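Peptidase S9 prolyl oligopeptidase catalytic domain-containing protein (Pyrococcus horikoshii, PDB 4HXF) probably hydrolyses peptides as an acylaminoacyl peptidase, a serine protease that selects its substrates by assembling into a self-compartmentalizing hexamer. Local coordinates at residues 239-243 and 421-427; 429-433 and 510-514. One frame throughout, in Å; residues are numbered along the deposited sequence.

How the contacts relate
Contact 1 crosses between the two halves of the chain, bringing a beta-propeller loop against helix 423-427 of the alpha/beta-hydrolase part, whereas contact 2 lies wholly within the hydrolase and ties a turn just after that helix to the end of helix 504-511. Both are partly buried, and their centres are 13 Å apart. Contact 1 is the more polar, with carboxylates, an imidazole, waters and magnesium; contact 2 relies on aliphatic side chains round one backbone bond, with waters at its polar margins. They adjoin directly: the carboxylate of E510 takes probable hydrogen bonds from S241 OG and V240 N, and the Y239 ring packs on L430.

Contact 1: 239-243 and 421-427; sequences YVSEH and YSEDFAL. With MG (magnesium ion), chain C.
H243 meets the 421-427 segment with two N-H groups, one in its ring and one in its backbone. NE2 of H243 donates to Y421 O over 2.7 Å, nearly straight at 163°, with the acceptor close to the imidazole plane. The backbone N of H243 gives a second bond, 2.8 Å, to OE2 of E423, reaching it from the anti side of the carboxylate. Histidine suits this place because its other nitrogen, ND1, is hydrogen-bonded to K389 NZ, which as an ammonium can only donate, consistent with a neutral ring protonated on NE2.

E423 reaches H243 N because CG stands anti to its own backbone N (chi1 -178°) and the chain runs on extended, sliding past the imidazole in the opposite direction. Its CA lies over one ring face in a CH-pi contact, 3.8 Å from the H243 centroid.

Two acids come close here: E242 OE1 and E423 OE2 are 4.3 Å apart, their carboxylates turned 60° from each other. Water 1 sits between the two groups, while water 2 links E423 OE2 to H243 O. The donors round both carboxylates, and the magnesium ion one water away, probably offset their repulsion. Water 3 donates to E423 OE1 and also binds the magnesium ion, which D424 OD1 coordinates directly at 2.1 Å, so E423 belongs to the second shell.

The apolar part centres on L427, which rests CD2 on S241 CB at 3.7 Å and beside Y239 CB, against the type I turn 239-242.

S422 caps helix 423-427 by accepting from F425 N. This helix start, set against the loop between strands 229-232 and 245-249, forms part of the propeller-hydrolase interface of the prolyl oligopeptidase fold.

Contact 2: 429-433 and 510-514; sequences VLERT and EVIGD
V511 and L430 meet through methyl groups of their branched side chains, CG2 of V511 lying 3.9 Å from CD2 of L430 with the side chains at about a right angle. Although the V511 side chain sets off away from the turn, CG1 stands anti to the backbone N (chi1 179°), and the two methyls divide their contacts: CG2 goes to L430, while CG1 reaches CG2 of T433 at 3.6 Å. A beta-branched residue suits a place with two neighbours to fill.

L430 also lays CD1 on E510 CG, 3.9 Å away. With an alanine here, CG and both methyls are gone, and V511 CG2 and the aliphatic stem of E510 would probably be left without their apolar cover.

E431 supplies the polar clasp. Its backbone N donates to V511 O over 2.8 Å at 156°, coming from above the carbonyl plane; water 6 donates to the same oxygen and accepts from T433 N. E431 is the third residue of the type II turn 429-432, which calls for its positive phi. Its CG passes 3.6 Å from I512 O, and water 5 bridges OE2 of E431 to that carbonyl.

G513, with positive phi just past helix 504-511, has backbone angles that demand glycine. With the side chain of V511 about 5 Å from the bound inhibitor at their nearest atoms and T433 touching Y467 and W494, this turn-to-helix-end junction lies behind the inhibitor-binding pocket, which probably also receives the substrate, in the alpha/beta-hydrolase part.

Contact 1: 239-243 and 421-427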
loop_
_atom_site.group_PDB
_atom_site.type_symbol
_atom_site.label_atom_id
_atom_site.label_comp_id
_atom_site.label_asym_id
_atom_site.label_seq_id
_atom_site.Cartn_x
_atom_site.Cartn_y
_atom_site.Cartn_z
ATOM N N TYR A 239 -38.567 40.341 -13.973
ATOM C CA TYR A 239 -37.106 40.263 -13.773
ATOM C C TYR A 239 -36.788 39.305 -12.649
ATOM O O TYR A 239 -37.523 39.383 -11.612
ATOM C CB TYR A 239 -36.587 41.644 -13.327
ATOM C CG TYR A 239 -37.010 42.722 -14.371
ATOM C CD1 TYR A 239 -36.360 42.823 -15.554
ATOM C CD2 TYR A 239 -38.102 43.537 -14.150
ATOM C CE1 TYR A 239 -36.734 43.745 -16.552
ATOM C CE2 TYR A 239 -38.499 44.483 -15.079
ATOM C CZ TYR A 239 -37.840 44.543 -16.293
ATOM O OH TYR A 239 -38.247 45.445 -17.298
ATOM N N VAL A 240 -35.732 38.537 -12.778
ATOM C CA VAL A 240 -35.335 37.617 -11.728
ATOM C C VAL A 240 -34.962 38.452 -10.519
ATOM O O VAL A 240 -35.126 38.060 -9.358
ATOM C CB VAL A 240 -34.152 36.784 -12.245
ATOM C CG1 VAL A 240 -33.560 35.982 -11.130
ATOM C CG2 VAL A 240 -34.669 35.822 -13.361
ATOM N N SER A 241 -34.446 39.661 -10.789
ATOM C CA SER A 241 -34.036 40.622 -9.702
ATOM C C SER A 241 -35.166 41.195 -8.849
ATOM O O SER A 241 -34.861 41.895 -7.863
ATOM C CB SER A 241 -33.207 41.758 -10.278
ATOM O OG SER A 241 -32.018 41.223 -11.007
ATOM N N GLU A 242 -36.418 41.014 -9.246
ATOM C CA GLU A 242 -37.559 41.404 -8.404
ATOM C C GLU A 242 -37.462 40.740 -7.048
ATOM O O GLU A 242 -36.924 39.621 -6.971
ATOM C CB GLU A 242 -38.918 41.081 -9.089
ATOM C CG GLU A 242 -39.293 41.954 -10.235
ATOM C CD GLU A 242 -40.550 41.308 -10.894
ATOM O OE1 GLU A 242 -41.533 40.994 -10.164
ATOM O OE2 GLU A 242 -40.589 41.372 -12.059
ATOM N N HIS A 243 -38.002 41.383 -6.001
ATOM C CA HIS A 243 -37.966 40.821 -4.700
ATOM C C HIS A 243 -38.739 39.543 -4.650
ATOM O O HIS A 243 -39.972 39.590 -4.892
ATOM C CB HIS A 243 -38.482 41.814 -3.682
ATOM C CG HIS A 243 -37.515 42.957 -3.314
ATOM N ND1 HIS A 243 -36.143 42.952 -3.585
ATOM C CD2 HIS A 243 -37.782 44.156 -2.688
ATOM C CE1 HIS A 243 -35.608 44.072 -3.062
ATOM N NE2 HIS A 243 -36.601 44.815 -2.504
ATOM N N TYR A 421 -33.555 47.234 0.184
ATOM C CA TYR A 421 -34.284 48.441 -0.012
ATOM C C TYR A 421 -35.509 48.100 -0.863
ATOM O O TYR A 421 -35.942 46.964 -0.930
ATOM C CB TYR A 421 -33.335 49.454 -0.684
ATOM C CG TYR A 421 -32.106 49.654 0.180
ATOM C CD1 TYR A 421 -30.987 48.859 -0.006
ATOM C CD2 TYR A 421 -32.049 50.607 1.165
ATOM C CE1 TYR A 421 -29.913 48.937 0.847
ATOM C CE2 TYR A 421 -30.911 50.705 1.999
ATOM C CZ TYR A 421 -29.831 49.899 1.770
ATOM O OH TYR A 421 -28.780 50.000 2.648
ATOM N N SER A 422 -36.113 49.108 -1.473
ATOM C CA SER A 422 -37.251 48.887 -2.320
ATOM C C SER A 422 -36.864 48.050 -3.502
ATOM O O SER A 422 -35.672 47.946 -3.963
ATOM C CB SER A 422 -37.894 50.171 -2.865
ATOM O OG SER A 422 -37.027 50.879 -3.756
ATOM N N GLU A 423 -37.854 47.398 -4.092
ATOM C CA GLU A 423 -37.665 46.689 -5.329
ATOM C C GLU A 423 -37.128 47.613 -6.449
ATOM O O GLU A 423 -36.206 47.297 -7.163
ATOM C CB GLU A 423 -38.949 46.007 -5.812
ATOM C CG GLU A 423 -38.732 45.221 -7.080
ATOM C CD GLU A 423 -39.906 44.320 -7.365
ATOM O OE1 GLU A 423 -40.864 44.771 -7.969
ATOM O OE2 GLU A 423 -39.982 43.213 -6.812
ATOM N N ASP A 424 -37.754 48.770 -6.591
ATOM C CA ASP A 424 -37.361 49.744 -7.616
ATOM C C ASP A 424 -35.873 50.085 -7.433
ATOM O O ASP A 424 -35.148 50.294 -8.408
ATOM C CB ASP A 424 -38.211 51.033 -7.609
ATOM C CG ASP A 424 -39.634 50.807 -8.099
ATOM O OD1 ASP A 424 -39.851 49.698 -8.654
ATOM O OD2 ASP A 424 -40.483 51.736 -8.030
ATOM N N PHE A 425 -35.416 50.224 -6.188
ATOM C CA PHE A 425 -33.966 50.545 -5.924
ATOM C C PHE A 425 -33.068 49.481 -6.466
ATOM O O PHE A 425 -32.002 49.771 -7.096
ATOM C CB PHE A 425 -33.777 50.705 -4.413
ATOM C CG PHE A 425 -32.356 51.030 -3.979
ATOM C CD1 PHE A 425 -31.979 52.334 -3.830
ATOM C CD2 PHE A 425 -31.495 50.057 -3.587
ATOM C CE1 PHE A 425 -30.697 52.683 -3.394
ATOM C CE2 PHE A 425 -30.278 50.410 -3.089
ATOM C CZ PHE A 425 -29.881 51.681 -2.991
ATOM N N ALA A 426 -33.488 48.202 -6.276
ATOM C CA ALA A 426 -32.742 47.096 -6.907
ATOM C C ALA A 426 -32.735 47.093 -8.411
ATOM O O ALA A 426 -31.719 46.866 -9.058
ATOM C CB ALA A 426 -33.272 45.763 -6.394
ATOM N N LEU A 427 -33.861 47.416 -9.000
ATOM C CA LEU A 427 -34.016 47.349 -10.454
ATOM C C LEU A 427 -33.371 48.503 -11.195
ATOM O O LEU A 427 -33.158 48.431 -12.404
ATOM C CB LEU A 427 -35.481 47.241 -10.819
ATOM C CG LEU A 427 -36.165 45.956 -10.273
ATOM C CD1 LEU A 427 -37.623 45.898 -10.701
ATOM C CD2 LEU A 427 -35.445 44.625 -10.699
HETATM MG MG MG C . -41.646 48.741 -9.257
HETATM O O HOH W 1 -42.775 43.090 -8.658
HETATM O O HOH W 2 -41.666 41.568 -5.687
HETATM O O HOH W 3 -40.757 46.898 -9.626
HETATM O O HOH W 4 -41.946 48.275 -7.249
#

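Contact 2: 429-433 and 510-514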
loop_
_atom_site.group_PDB
_atom_site.type_symbol
_atom_site.label_atom_id
_atom_site.label_comp_id
_atom_site.label_asym_id
_atom_site.label_seq_id
_atom_site.Cartn_x
_atom_site.Cartn_y
_atom_site.Cartn_z
ATOM N N VAL A 429 -30.366 49.311 -11.462
ATOM C CA VAL A 429 -29.061 48.955 -12.014
ATOM C C VAL A 429 -29.209 48.312 -13.386
ATOM O O VAL A 429 -28.248 48.267 -14.139
ATOM C CB VAL A 429 -28.186 48.090 -11.041
ATOM C CG1 VAL A 429 -28.794 46.660 -10.934
ATOM C CG2 VAL A 429 -26.713 48.073 -11.520
ATOM N N LEU A 430 -30.418 47.756 -13.686
ATOM C CA LEU A 430 -30.536 46.909 -14.926
ATOM C C LEU A 430 -30.297 47.847 -16.172
ATOM O O LEU A 430 -30.816 48.972 -16.274
ATOM C CB LEU A 430 -31.926 46.277 -15.023
ATOM C CG LEU A 430 -32.341 45.328 -13.844
ATOM C CD1 LEU A 430 -33.644 44.653 -14.237
ATOM C CD2 LEU A 430 -31.258 44.340 -13.461
ATOM N N GLU A 431 -29.397 47.362 -17.026
ATOM C CA GLU A 431 -28.912 48.047 -18.212
ATOM C C GLU A 431 -28.075 49.272 -17.883
ATOM O O GLU A 431 -27.759 50.044 -18.773
ATOM C CB GLU A 431 -30.045 48.424 -19.250
ATOM C CG GLU A 431 -30.876 47.210 -19.659
ATOM C CD GLU A 431 -31.840 47.582 -20.778
ATOM O OE1 GLU A 431 -33.033 47.697 -20.451
ATOM O OE2 GLU A 431 -31.421 47.886 -21.927
ATOM N N ARG A 432 -27.703 49.453 -16.615
ATOM C CA ARG A 432 -26.968 50.648 -16.156
ATOM C C ARG A 432 -25.763 50.332 -15.308
ATOM O O ARG A 432 -25.292 51.158 -14.523
ATOM C CB ARG A 432 -27.911 51.618 -15.367
ATOM C CG ARG A 432 -29.197 51.964 -16.035
ATOM C CD ARG A 432 -28.973 52.868 -17.131
ATOM N NE ARG A 432 -28.666 54.274 -16.695
ATOM C CZ ARG A 432 -28.366 55.168 -17.649
ATOM N NH1 ARG A 432 -28.370 54.779 -18.956
ATOM N NH2 ARG A 432 -27.923 56.367 -17.348
ATOM N N THR A 433 -25.263 49.132 -15.443
ATOM C CA THR A 433 -24.027 48.763 -14.666
ATOM C C THR A 433 -22.825 49.694 -14.960
ATOM O O THR A 433 -22.547 49.946 -16.105
ATOM C CB THR A 433 -23.580 47.363 -15.018
ATOM O OG1 THR A 433 -23.330 47.199 -16.425
ATOM C CG2 THR A 433 -24.594 46.279 -14.544
ATOM N N GLU A 510 -30.910 40.313 -18.720
ATOM C CA GLU A 510 -31.613 41.152 -17.760
ATOM C C GLU A 510 -30.736 42.303 -17.242
ATOM O O GLU A 510 -31.131 43.464 -17.254
ATOM C CB GLU A 510 -32.041 40.274 -16.591
ATOM C CG GLU A 510 -32.668 41.043 -15.433
ATOM C CD GLU A 510 -33.390 40.157 -14.443
ATOM O OE1 GLU A 510 -33.315 40.609 -13.254
ATOM O OE2 GLU A 510 -34.171 39.267 -14.924
ATOM N N VAL A 511 -29.490 41.952 -16.816
ATOM C CA VAL A 511 -28.669 42.960 -16.135
ATOM C C VAL A 511 -27.935 43.933 -17.102
ATOM O O VAL A 511 -27.726 45.121 -16.801
ATOM C CB VAL A 511 -27.698 42.328 -15.090
ATOM C CG1 VAL A 511 -26.855 43.432 -14.428
ATOM C CG2 VAL A 511 -28.542 41.572 -14.092
ATOM N N ILE A 512 -27.543 43.429 -18.276
ATOM C CA ILE A 512 -26.853 44.177 -19.307
ATOM C C ILE A 512 -27.811 44.585 -20.459
ATOM O O ILE A 512 -27.834 45.780 -20.865
ATOM C CB ILE A 512 -25.607 43.440 -19.867
ATOM C CG1 ILE A 512 -24.845 42.855 -18.660
ATOM C CG2 ILE A 512 -24.746 44.359 -20.736
ATOM C CD1 ILE A 512 -24.407 43.865 -17.634
ATOM N N GLY A 513 -28.566 43.643 -20.988
ATOM C CA GLY A 513 -29.553 43.942 -22.013
ATOM C C GLY A 513 -29.834 42.808 -22.967
ATOM O O GLY A 513 -29.099 41.835 -23.103
ATOM N N ASP A 514 -30.952 42.985 -23.660
ATOM C CA ASP A 514 -31.362 42.026 -24.734
ATOM C C ASP A 514 -30.474 42.145 -25.986
ATOM O O ASP A 514 -29.712 43.050 -26.184
ATOM C CB ASP A 514 -32.854 42.391 -25.151
ATOM C CG ASP A 514 -33.864 41.779 -24.195
ATOM O OD1 ASP A 514 -33.455 40.847 -23.421
ATOM O OD2 ASP A 514 -35.049 42.217 -24.164
HETATM O O HOH W 5 -28.936 47.347 -22.846
HETATM O O HOH W 6 -25.833 47.130 -17.583
#